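Local coordinates for protein phospholyase (PDB 5G4I) that binds pyridoxal phosphate and acts as a phospholyase, although its family is best known for class-III aminotransferases, at residues I373-S376 with P382-A385; A127-R132 with D300-H305; L41-G44 with L49-A52; A336-L341 with R365-G370; L104-G109 with Y328-D333. All blocks are in the same frame, centred on the assembly; numbering follows the deposited sequence.

Contact 1. Residues I373-S376 with P382-A385; sequences IIES and PAPA
Ala-383 docks against Ile-373 and Ile-374 where strand 368-373 runs out and helix 384-396 is about to start. The two segments are the ends of a short strand-to-helix connection. They share a single beta bridge, between Ile-374 and Pro-382, with their CA atoms 4.6 Å apart.

One direct hydrogen bond makes the join. Ala-383 N gives its hydrogen to Ile-373 O at 3.0 Å, with 158° at the hydrogen. The donor is tilted 31° from the carbonyl plane. Asn-409 also donates to Ile-373 O through ND2, so at least two bonds grip this oxygen.

A water makes a second polar link. It donates to Glu-375 OE2 at 2.5 Å, short enough that the exact length is doubtful, and to Pro-382 O at 2.8 Å. The Glu-375 chain bends at its second torsion (chi2 -64°), which turns the carboxylate back alongside the other segment. OE2 then lies 3.7 Å from Ala-383 CB.

The apolar contacts centre on the Ala-383 methyl, which points at the opposing backbone. Ile-373 CG2 is 4.4 Å from Ala-383 CB. The Ile-373 side chain also touches Leu-386, Thr-387 and Leu-390 on helix 384-396.

Ala-383 is the N-cap residue of that helix, and its own O accepts from Thr-387 OG1. The closest carbon of the opposing backbone to Ala-383 CB is Ile-374 C, at 3.7 Å.

Contact 2. Residues A127-R132 with D300-H305; sequences ALRIAR and DEFGRH
Ile-130 and Phe-302 mark the closest approach of two helices, with their CA atoms 6.5 Å apart. This is helix-to-helix packing in a PLP enzyme of the class-III aminotransferase family. Helix 120-135 starts at the cofactor-binding residues Gly-120 and Ser-121. Helix 296-305 follows strand 290-294. The contact is buried and rests on three side chains.

Phe-302 does most of the work. Its CG is anti to the backbone N (chi1 -171°), which sends the ring toward helix 120-135, with one face to Ile-130 and its CZ end to Arg-129. Ile-130 CG1 lies over that face, 3.9 Å from the centroid and 16° off the normal. This is a CH-pi contact. CG1 sits toward the CD1 side, and Phe-302 CD1 is its nearest ring atom at 3.8 Å. Leu-126 and Gln-133, also on helix 120-135, touch the same phenylalanine.

The far end of the ring meets Arg-129. The extended arginine chain, from CG to NE, carries the guanidinium out to the CZ end of the ring. Phe-302 CZ stands over the centre of one guanidinium face, and the two planes are 79° apart. The groups therefore do not stack.

The charge of Arg-129 is answered across the dimer interface. Its NE forms a salt bridge with Glu-165 OE2 of the second subunit, and NH1 makes a weak hydrogen bond to Asn-150 O of that subunit. These bonds would hold the guanidinium beyond the CZ end of the ring, where Arg-129 CZ and Phe-302 CZ are 4.1 Å apart.

Contact 3. Residues L41-G44 with L49-A52; sequences LVSG and LTDA
Val-42 N donates to Thr-50 O at 2.9 Å, and the donor lies nearly on the C=O axis. Thr-50 uses its other backbone group as well. Its N donates to Ser-43 O at 2.9 Å, with 164° at the hydrogen. Val-42 and Ser-43 thus both face Thr-50, and the register slips by one residue.

The Val-42 methyls touch strand 48-51 and the residue after it. CG1 rests on Ala-52, 3.9 Å from its CA. CG2 lies 3.6 Å from Thr-50 O. With an alanine at Val-42 both methyls are gone, and Ala-52 would probably lose its apolar cover from this strand.

The arrangement is a classic beta bulge in the antiparallel hairpin of strands 41-45 and 48-51. Within this chain the hairpin forms one edge of a mixed sheet. Leu-41 and Leu-49 pack on one side of it. They cross at about a right angle, with Leu-41 CD1 and Leu-49 CD1 3.9 Å apart. Leu-49 CD2 lies 3.9 Å from Gly-44 CA. The second subunit adds backbone hydrogen bonds to Leu-41 and Gly-44. Leu-49 also packs on Val-85 of that subunit. The CB of Asp-51 points away from strand 41-45 overall, and OD2 bonds Tyr-57 OH.

Contact 4. Residues A336-L341 with R365-G370; sequences AKADQL and RGLFFG
The helix turn around Ala-338 lies against a type II' beta turn from Arg-365 to Phe-368, with Ala-338 O 3.6 Å from Gly-366 CA.

Leu-367 carries the side-chain packing. Its CG is anti to the carbonyl carbon (chi1 -69°), which brings both methyl branches up to the helix. CD1 meets the Ala-338 methyl, 3.9 Å from CB. CD2 meets Leu-341 one turn further on, with Leu-341 CD2 and Leu-367 CD2 4.1 Å apart. The branched end of Leu-367 thus spans two successive turns of the helix. Ile-345, on the next turn, also touches it. Leu-341 in turn reaches Ala-424 and Arg-421 of helix 421-436.

The turn joins strands 359-365 and 368-373 into a beta hairpin at the edge of a mixed sheet, and helix 334-355 packs against it. Phe-368 N closes the turn on Arg-365 O at 3.1 Å. Gly-366 takes the second position with a positive phi of 64°, as a II' turn requires.

Polar backbone atoms meet through a water. It donates to Asp-339 O at 3.0 Å and accepts from Gly-366 N at 3.1 Å, so the water satisfies this N-H and bridges the turn to the helix. Leu-367 O accepts a hydrogen bond from Arg-259 NH1. The Leu-367 side chain lies about 11 Å from that of Gln-254, a pyridoxal phosphate binding residue.

Contact 5. Residues L104-G109 with Y328-D333; sequences LSKFDG and YMDQED
Lys-106 leaves its loop with CG anti to the carbonyl carbon (chi1 -54°), bends at the second torsion (chi2 -60°), and then runs out straight to Asp-330. The aspartate comes from the opposite direction, its CG also anti to the carbonyl carbon. The ammonium and the carboxylate meet between backbones that stay far apart. The nearest CA atoms, of Lys-106 and Asp-330, are 11.1 Å from each other.

Lys-106 NZ is 2.9 Å from Asp-330 OD1, which it meets on the syn side, 20° out of the carboxylate plane. A weak second bond runs from NZ to Asp-330 OD2 at 3.2 Å. The grip on the carboxylate is therefore uneven. With a methionine in place of Lys-106, Asp-330 would probably be left without its charged mate and become freer to turn.

The lysine backbone is anchored separately. Lys-106 O accepts from Trp-265 NE1, and the neighbouring Phe-107 stacks on the Trp-265 ring. Asp-330 lies in the last turn of helix 316-331.

This is a surface salt bridge between distant parts of the chain. It links the type I turn that ends helix 94-104, on the way to strand 113-117, to the C-terminal end of helix 316-331.

Contacts 4 and 5 are neighbours, with centres about 17 Å apart. They touch where Lys-337 NZ lies 2.8 Å from Glu-332 O, a probable hydrogen bond between successive helices. Contact 1 follows contact 4 along the chain, through strand 368-373, with centres about 25 Å away. Contacts 3 and 4 reach the same mixed sheet, near its two ends. Contacts 1 and 2 are the farthest apart, about 46 Å between centres, on opposite sides of the chain's centre. Contact 2 is nested in the loop that contact 5 closes. Contacts 2 and 3 both meet the second subunit. Contact 2 lies off the cofactor site, with the Arg-129 side chain about 10 Å from a bound pyridoxal phosphate.

Contact 1. Residues I373-S376 with P382-A385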
# COMPACT_ATOMS: atom_id res chain seq x y z
N ILE A 373 -12.00 -19.43 -26.22
CA ILE A 373 -13.13 -20.43 -26.32
C ILE A 373 -14.21 -19.79 -27.24
O ILE A 373 -14.65 -18.63 -27.02
CB ILE A 373 -13.66 -20.75 -24.94
CG1 ILE A 373 -12.56 -21.32 -24.00
CG2 ILE A 373 -14.85 -21.75 -24.94
CD1 ILE A 373 -11.76 -22.50 -24.55
N ILE A 374 -14.59 -20.57 -28.28
CA ILE A 374 -15.48 -20.11 -29.38
C ILE A 374 -16.61 -21.11 -29.65
O ILE A 374 -16.58 -22.26 -29.22
CB ILE A 374 -14.67 -19.85 -30.64
CG1 ILE A 374 -14.00 -21.12 -31.12
CG2 ILE A 374 -13.70 -18.66 -30.42
CD1 ILE A 374 -13.36 -21.00 -32.50
N GLU A 375 -17.66 -20.59 -30.31
CA GLU A 375 -18.74 -21.48 -30.81
C GLU A 375 -18.17 -22.34 -31.91
O GLU A 375 -17.27 -21.88 -32.63
CB GLU A 375 -19.96 -20.63 -31.31
CG GLU A 375 -20.61 -19.69 -30.32
CD GLU A 375 -21.27 -20.34 -29.13
OE1 GLU A 375 -21.43 -21.60 -29.01
OE2 GLU A 375 -21.60 -19.59 -28.21
N SER A 376 -18.73 -23.56 -32.05
CA SER A 376 -18.26 -24.49 -33.05
C SER A 376 -19.27 -24.58 -34.20
O SER A 376 -19.25 -25.55 -34.92
CB SER A 376 -18.07 -25.87 -32.46
OG SER A 376 -19.28 -26.30 -31.87
N PRO A 382 -16.99 -15.52 -29.93
CA PRO A 382 -16.66 -15.75 -28.50
C PRO A 382 -17.74 -16.45 -27.77
O PRO A 382 -18.94 -16.16 -27.98
CB PRO A 382 -16.46 -14.33 -27.96
CG PRO A 382 -15.89 -13.61 -29.17
CD PRO A 382 -16.64 -14.15 -30.36
N ALA A 383 -17.38 -17.42 -26.93
CA ALA A 383 -18.32 -18.19 -26.16
C ALA A 383 -18.11 -18.12 -24.64
O ALA A 383 -17.68 -19.08 -24.01
CB ALA A 383 -18.27 -19.62 -26.64
N PRO A 384 -18.52 -17.00 -24.03
CA PRO A 384 -18.38 -16.84 -22.60
C PRO A 384 -19.10 -17.87 -21.79
O PRO A 384 -18.61 -18.34 -20.76
CB PRO A 384 -18.82 -15.40 -22.33
CG PRO A 384 -19.62 -14.99 -23.56
CD PRO A 384 -18.97 -15.73 -24.68
N ALA A 385 -20.33 -18.26 -22.20
CA ALA A 385 -21.02 -19.23 -21.37
C ALA A 385 -20.32 -20.64 -21.35
O ALA A 385 -20.33 -21.29 -20.33
CB ALA A 385 -22.51 -19.44 -21.85
O HOH W 1 -21.54 -17.07 -28.45

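Contact 2. Residues A127-R132 with D300-H305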
# COMPACT_ATOMS: atom_id res chain seq x y z
N ALA A 127 4.97 5.59 -9.61
CA ALA A 127 5.54 5.78 -10.96
C ALA A 127 4.84 6.88 -11.73
O ALA A 127 5.53 7.67 -12.43
CB ALA A 127 5.56 4.47 -11.74
N LEU A 128 3.49 6.95 -11.70
CA LEU A 128 2.76 8.04 -12.44
C LEU A 128 3.17 9.39 -11.85
O LEU A 128 3.25 10.41 -12.57
CB LEU A 128 1.22 7.81 -12.38
CG LEU A 128 0.65 6.65 -13.19
CD1 LEU A 128 -0.82 6.63 -12.92
CD2 LEU A 128 0.90 6.88 -14.67
N ARG A 129 3.33 9.46 -10.51
CA ARG A 129 3.72 10.71 -9.82
C ARG A 129 5.10 11.17 -10.21
O ARG A 129 5.34 12.41 -10.54
CB ARG A 129 3.49 10.52 -8.30
CG ARG A 129 3.71 11.84 -7.47
CD ARG A 129 3.42 11.62 -5.97
NE ARG A 129 3.77 12.87 -5.24
CZ ARG A 129 4.27 12.95 -4.01
NH1 ARG A 129 4.31 11.89 -3.22
NH2 ARG A 129 4.65 14.12 -3.50
N ILE A 130 6.09 10.30 -10.19
CA ILE A 130 7.49 10.61 -10.69
C ILE A 130 7.38 11.11 -12.09
O ILE A 130 8.01 12.18 -12.41
CB ILE A 130 8.36 9.33 -10.59
CG1 ILE A 130 8.67 8.95 -9.13
CG2 ILE A 130 9.69 9.56 -11.35
CD1 ILE A 130 9.17 7.48 -8.96
N ALA A 131 6.68 10.43 -12.96
CA ALA A 131 6.61 10.81 -14.36
C ALA A 131 5.97 12.19 -14.53
O ALA A 131 6.47 13.05 -15.36
CB ALA A 131 5.90 9.77 -15.21
N ARG A 132 4.82 12.44 -13.90
CA ARG A 132 4.08 13.78 -14.07
C ARG A 132 5.03 14.90 -13.63
O ARG A 132 5.15 15.97 -14.36
CB ARG A 132 2.82 13.76 -13.13
CG ARG A 132 1.73 14.68 -13.45
CD ARG A 132 0.60 14.51 -12.46
NE ARG A 132 0.07 13.16 -12.37
CZ ARG A 132 0.15 12.33 -11.30
NH1 ARG A 132 0.73 12.67 -10.21
NH2 ARG A 132 -0.41 11.12 -11.44
N ASP A 300 17.12 10.62 -8.15
CA ASP A 300 17.74 11.76 -7.50
C ASP A 300 16.86 13.04 -7.65
O ASP A 300 16.67 13.77 -6.69
CB ASP A 300 19.11 12.04 -8.18
CG ASP A 300 19.87 13.26 -7.55
OD1 ASP A 300 20.24 13.14 -6.43
OD2 ASP A 300 20.09 14.31 -8.22
N GLU A 301 16.28 13.28 -8.83
CA GLU A 301 15.44 14.42 -9.08
C GLU A 301 14.22 14.43 -8.14
O GLU A 301 13.84 15.43 -7.53
CB GLU A 301 15.02 14.48 -10.56
CG GLU A 301 14.00 15.56 -10.86
CD GLU A 301 13.51 15.52 -12.28
OE1 GLU A 301 13.36 14.47 -12.88
OE2 GLU A 301 13.33 16.60 -12.84
N PHE A 302 13.57 13.24 -8.08
CA PHE A 302 12.34 13.18 -7.27
C PHE A 302 12.65 13.40 -5.78
O PHE A 302 11.87 14.11 -5.08
CB PHE A 302 11.61 11.79 -7.45
CG PHE A 302 10.23 11.69 -6.84
CD1 PHE A 302 9.11 12.28 -7.44
CD2 PHE A 302 10.03 10.94 -5.62
CE1 PHE A 302 7.86 12.12 -6.86
CE2 PHE A 302 8.77 10.85 -5.07
CZ PHE A 302 7.72 11.42 -5.66
N GLY A 303 13.74 12.83 -5.28
CA GLY A 303 14.12 13.08 -3.85
C GLY A 303 14.59 14.48 -3.52
O GLY A 303 14.35 14.97 -2.42
N ARG A 304 15.13 15.17 -4.51
CA ARG A 304 15.48 16.60 -4.29
C ARG A 304 14.21 17.45 -4.18
O ARG A 304 14.27 18.52 -3.54
CB ARG A 304 16.35 17.18 -5.43
CG ARG A 304 17.78 16.68 -5.46
CD ARG A 304 18.66 17.45 -6.51
NE ARG A 304 18.03 17.73 -7.81
CZ ARG A 304 18.15 16.99 -8.92
NH1 ARG A 304 18.87 15.88 -8.91
NH2 ARG A 304 17.54 17.35 -10.05
N HIS A 305 13.13 17.08 -4.84
CA HIS A 305 11.91 17.85 -4.93
C HIS A 305 10.80 17.45 -3.93
O HIS A 305 9.78 18.22 -3.83
CB HIS A 305 11.32 17.71 -6.36
CG HIS A 305 12.12 18.37 -7.44
ND1 HIS A 305 11.91 18.06 -8.77
CD2 HIS A 305 13.09 19.30 -7.39
CE1 HIS A 305 12.75 18.80 -9.50
NE2 HIS A 305 13.48 19.54 -8.68

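Contact 3. Residues L41-G44 with L49-A52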
# COMPACT_ATOMS: atom_id res chain seq x y z
N LEU A 41 -10.65 -22.27 1.27
CA LEU A 41 -9.36 -22.96 1.19
C LEU A 41 -8.61 -22.83 2.46
O LEU A 41 -8.30 -21.71 2.89
CB LEU A 41 -8.56 -22.43 -0.05
CG LEU A 41 -9.16 -22.72 -1.41
CD1 LEU A 41 -8.24 -22.24 -2.51
CD2 LEU A 41 -9.44 -24.21 -1.62
N VAL A 42 -8.31 -23.95 3.13
CA VAL A 42 -7.79 -23.94 4.49
C VAL A 42 -6.29 -24.22 4.65
O VAL A 42 -5.68 -23.87 5.69
CB VAL A 42 -8.59 -24.92 5.44
CG1 VAL A 42 -10.06 -24.51 5.39
CG2 VAL A 42 -8.41 -26.34 5.05
N SER A 43 -5.67 -24.87 3.68
CA SER A 43 -4.23 -25.20 3.72
C SER A 43 -3.76 -25.45 2.31
O SER A 43 -4.53 -25.70 1.35
CB SER A 43 -3.94 -26.38 4.60
OG SER A 43 -4.50 -27.57 4.05
N GLY A 44 -2.44 -25.32 2.12
CA GLY A 44 -1.79 -25.62 0.84
C GLY A 44 -0.36 -26.13 1.02
O GLY A 44 0.27 -25.90 2.08
N LEU A 49 -3.79 -27.47 -2.99
CA LEU A 49 -4.67 -26.78 -2.05
C LEU A 49 -5.78 -27.67 -1.54
O LEU A 49 -6.28 -28.47 -2.32
CB LEU A 49 -5.29 -25.56 -2.69
CG LEU A 49 -4.34 -24.36 -2.94
CD1 LEU A 49 -4.85 -23.46 -4.06
CD2 LEU A 49 -4.08 -23.62 -1.60
N THR A 50 -6.18 -27.49 -0.28
CA THR A 50 -7.21 -28.32 0.36
C THR A 50 -8.33 -27.44 0.91
O THR A 50 -8.08 -26.34 1.51
CB THR A 50 -6.65 -29.12 1.53
OG1 THR A 50 -5.58 -29.96 1.06
CG2 THR A 50 -7.74 -30.03 2.14
N ASP A 51 -9.57 -27.77 0.54
CA ASP A 51 -10.81 -27.08 1.01
C ASP A 51 -11.29 -27.59 2.39
O ASP A 51 -10.70 -28.50 2.93
CB ASP A 51 -11.92 -26.96 -0.09
CG ASP A 51 -12.74 -28.25 -0.35
OD1 ASP A 51 -12.62 -29.12 0.54
OD2 ASP A 51 -13.44 -28.29 -1.42
N ALA A 52 -12.28 -26.87 2.93
CA ALA A 52 -12.77 -27.15 4.30
C ALA A 52 -13.43 -28.55 4.36
O ALA A 52 -13.56 -29.08 5.50
CB ALA A 52 -13.72 -26.06 4.78

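Contact 4. Residues A336-L341 with R365-G370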
# COMPACT_ATOMS: atom_id res chain seq x y z
N ALA A 336 14.45 -20.96 -15.90
CA ALA A 336 14.79 -21.83 -17.01
C ALA A 336 13.81 -22.98 -17.18
O ALA A 336 13.44 -23.37 -18.32
CB ALA A 336 16.22 -22.32 -16.88
N LYS A 337 13.37 -23.55 -16.04
CA LYS A 337 12.39 -24.66 -16.08
C LYS A 337 11.10 -24.17 -16.70
O LYS A 337 10.44 -24.89 -17.48
CB LYS A 337 12.16 -25.23 -14.67
CG LYS A 337 13.31 -26.10 -14.08
CD LYS A 337 13.07 -26.48 -12.64
CE LYS A 337 14.20 -27.39 -12.12
NZ LYS A 337 14.05 -27.52 -10.64
N ALA A 338 10.63 -22.95 -16.35
CA ALA A 338 9.38 -22.39 -16.91
C ALA A 338 9.53 -22.18 -18.46
O ALA A 338 8.56 -22.33 -19.22
CB ALA A 338 9.03 -21.04 -16.22
N ASP A 339 10.71 -21.75 -18.94
CA ASP A 339 10.93 -21.59 -20.36
C ASP A 339 10.76 -22.94 -21.10
O ASP A 339 9.99 -23.05 -22.09
CB ASP A 339 12.35 -21.06 -20.62
CG ASP A 339 12.59 -20.64 -22.00
OD1 ASP A 339 11.90 -19.82 -22.66
OD2 ASP A 339 13.60 -21.20 -22.57
N GLN A 340 11.41 -24.01 -20.58
CA GLN A 340 11.33 -25.32 -21.23
C GLN A 340 9.91 -25.92 -21.14
O GLN A 340 9.38 -26.45 -22.14
CB GLN A 340 12.36 -26.24 -20.58
CG GLN A 340 12.35 -27.64 -21.18
N LEU A 341 9.30 -25.80 -19.98
CA LEU A 341 7.96 -26.33 -19.74
C LEU A 341 6.92 -25.56 -20.56
O LEU A 341 6.00 -26.18 -21.17
CB LEU A 341 7.58 -26.37 -18.24
CG LEU A 341 6.21 -26.99 -17.91
CD1 LEU A 341 6.12 -28.44 -18.45
CD2 LEU A 341 5.99 -27.04 -16.41
N ARG A 365 3.24 -17.34 -23.12
CA ARG A 365 4.49 -18.16 -23.16
C ARG A 365 4.93 -18.44 -21.71
O ARG A 365 4.33 -17.86 -20.78
CB ARG A 365 5.71 -17.57 -23.93
CG ARG A 365 6.03 -16.21 -23.33
CD ARG A 365 7.32 -15.73 -23.90
NE ARG A 365 7.11 -15.21 -25.24
CZ ARG A 365 8.05 -14.60 -25.98
NH1 ARG A 365 9.30 -14.46 -25.58
NH2 ARG A 365 7.67 -14.11 -27.20
N GLY A 366 5.86 -19.31 -21.54
CA GLY A 366 6.37 -19.65 -20.26
C GLY A 366 5.25 -20.27 -19.45
O GLY A 366 4.59 -21.21 -19.94
N LEU A 367 5.01 -19.79 -18.25
CA LEU A 367 3.91 -20.34 -17.40
C LEU A 367 2.72 -19.35 -17.31
O LEU A 367 1.97 -19.34 -16.31
CB LEU A 367 4.40 -20.84 -16.04
CG LEU A 367 5.26 -22.08 -16.07
CD1 LEU A 367 5.74 -22.48 -14.73
CD2 LEU A 367 4.44 -23.25 -16.68
N PHE A 368 2.48 -18.56 -18.36
CA PHE A 368 1.24 -17.75 -18.50
C PHE A 368 0.67 -18.09 -19.87
O PHE A 368 1.11 -17.59 -20.91
CB PHE A 368 1.47 -16.23 -18.30
CG PHE A 368 0.28 -15.47 -17.87
CD1 PHE A 368 -1.03 -15.77 -18.33
CD2 PHE A 368 0.39 -14.42 -16.94
CE1 PHE A 368 -2.15 -14.99 -17.94
CE2 PHE A 368 -0.73 -13.70 -16.59
CZ PHE A 368 -2.01 -14.00 -17.03
N PHE A 369 -0.34 -18.99 -19.87
CA PHE A 369 -0.92 -19.48 -21.17
C PHE A 369 -2.40 -19.33 -21.16
O PHE A 369 -3.10 -19.28 -20.13
CB PHE A 369 -0.55 -20.98 -21.52
CG PHE A 369 0.71 -21.16 -22.36
CD1 PHE A 369 0.67 -21.09 -23.75
CD2 PHE A 369 1.94 -21.42 -21.73
CE1 PHE A 369 1.76 -21.20 -24.48
CE2 PHE A 369 3.11 -21.57 -22.52
CZ PHE A 369 3.00 -21.52 -23.81
N GLY A 370 -2.96 -19.27 -22.37
CA GLY A 370 -4.41 -19.25 -22.54
C GLY A 370 -4.84 -19.74 -23.92
O GLY A 370 -4.07 -19.90 -24.83
O HOH W 2 8.00 -21.02 -23.07

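Contact 5. Residues L104-G109 with Y328-D333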
# COMPACT_ATOMS: atom_id res chain seq x y z
N LEU A 104 18.27 -5.42 -7.81
CA LEU A 104 18.84 -4.58 -8.90
C LEU A 104 19.83 -5.38 -9.76
O LEU A 104 20.02 -5.03 -10.95
CB LEU A 104 19.43 -3.32 -8.31
CG LEU A 104 18.43 -2.26 -7.77
CD1 LEU A 104 19.11 -1.21 -6.92
CD2 LEU A 104 17.61 -1.65 -8.91
N SER A 105 20.39 -6.46 -9.24
CA SER A 105 21.30 -7.33 -10.05
C SER A 105 20.53 -8.04 -11.17
O SER A 105 21.09 -8.62 -12.08
CB SER A 105 22.01 -8.39 -9.17
OG SER A 105 21.15 -9.47 -8.74
N LYS A 106 19.16 -8.08 -11.09
CA LYS A 106 18.27 -8.65 -12.11
C LYS A 106 17.91 -7.70 -13.23
O LYS A 106 17.09 -8.09 -14.11
CB LYS A 106 16.97 -9.22 -11.45
CG LYS A 106 17.20 -10.19 -10.33
CD LYS A 106 17.97 -11.41 -10.78
CE LYS A 106 17.89 -12.50 -9.69
NZ LYS A 106 18.75 -13.67 -10.03
N PHE A 107 18.52 -6.52 -13.22
CA PHE A 107 18.29 -5.47 -14.22
C PHE A 107 19.55 -5.02 -14.93
O PHE A 107 20.57 -5.07 -14.37
CB PHE A 107 17.62 -4.22 -13.59
CG PHE A 107 16.17 -4.41 -13.22
CD1 PHE A 107 15.21 -4.17 -14.13
CD2 PHE A 107 15.82 -4.83 -11.98
CE1 PHE A 107 13.90 -4.36 -13.82
CE2 PHE A 107 14.50 -5.04 -11.64
CZ PHE A 107 13.54 -4.81 -12.57
N ASP A 108 19.41 -4.57 -16.16
CA ASP A 108 20.54 -4.05 -16.94
C ASP A 108 20.40 -2.62 -17.30
O ASP A 108 19.46 -2.01 -17.00
CB ASP A 108 20.55 -4.51 -18.39
CG ASP A 108 20.57 -5.85 -18.57
OD1 ASP A 108 21.17 -6.54 -17.74
OD2 ASP A 108 20.03 -6.21 -19.67
N GLY A 109 21.35 -2.14 -18.07
CA GLY A 109 21.23 -0.76 -18.58
C GLY A 109 21.28 0.30 -17.47
O GLY A 109 21.90 0.18 -16.43
N TYR A 328 15.32 -18.73 -3.54
CA TYR A 328 14.69 -19.97 -3.88
C TYR A 328 14.49 -20.17 -5.34
O TYR A 328 14.84 -21.23 -5.95
CB TYR A 328 13.35 -20.18 -3.11
CG TYR A 328 12.77 -21.54 -3.22
CD1 TYR A 328 11.92 -21.91 -4.29
CD2 TYR A 328 13.02 -22.49 -2.20
CE1 TYR A 328 11.43 -23.20 -4.38
CE2 TYR A 328 12.53 -23.78 -2.32
CZ TYR A 328 11.74 -24.10 -3.39
OH TYR A 328 11.18 -25.41 -3.55
N MET A 329 14.03 -19.10 -6.03
CA MET A 329 13.86 -19.25 -7.49
C MET A 329 15.21 -19.48 -8.22
O MET A 329 15.25 -20.22 -9.22
CB MET A 329 12.95 -18.08 -8.15
CG MET A 329 13.63 -16.81 -8.28
SD MET A 329 12.47 -15.71 -9.29
CE MET A 329 12.78 -16.28 -10.94
N ASP A 330 16.29 -18.82 -7.72
CA ASP A 330 17.63 -19.02 -8.29
C ASP A 330 18.06 -20.49 -8.02
O ASP A 330 18.55 -21.18 -8.97
CB ASP A 330 18.63 -18.00 -7.71
CG ASP A 330 18.46 -16.54 -8.27
OD1 ASP A 330 17.71 -16.28 -9.19
OD2 ASP A 330 19.16 -15.67 -7.62
N GLN A 331 18.04 -20.93 -6.75
CA GLN A 331 18.56 -22.29 -6.39
C GLN A 331 17.86 -23.39 -7.10
O GLN A 331 18.49 -24.40 -7.51
CB GLN A 331 18.35 -22.48 -4.88
CG GLN A 331 19.36 -21.70 -4.03
CD GLN A 331 19.11 -21.86 -2.51
OE1 GLN A 331 19.95 -21.46 -1.70
NE2 GLN A 331 17.93 -22.42 -2.12
N GLU A 332 16.53 -23.25 -7.33
CA GLU A 332 15.72 -24.27 -7.97
C GLU A 332 15.56 -24.14 -9.46
O GLU A 332 14.85 -24.89 -10.14
CB GLU A 332 14.38 -24.42 -7.23
CG GLU A 332 14.45 -24.77 -5.74
CD GLU A 332 15.23 -26.12 -5.49
OE1 GLU A 332 15.04 -27.04 -6.28
OE2 GLU A 332 16.05 -26.13 -4.58
N ASP A 333 16.30 -23.13 -10.05
CA ASP A 333 16.34 -22.95 -11.49
C ASP A 333 14.95 -22.74 -12.12
O ASP A 333 14.67 -23.16 -13.26
CB ASP A 333 17.08 -24.18 -12.18
CG ASP A 333 17.70 -23.85 -13.44
OD1 ASP A 333 17.95 -22.68 -13.85
OD2 ASP A 333 18.10 -24.86 -14.07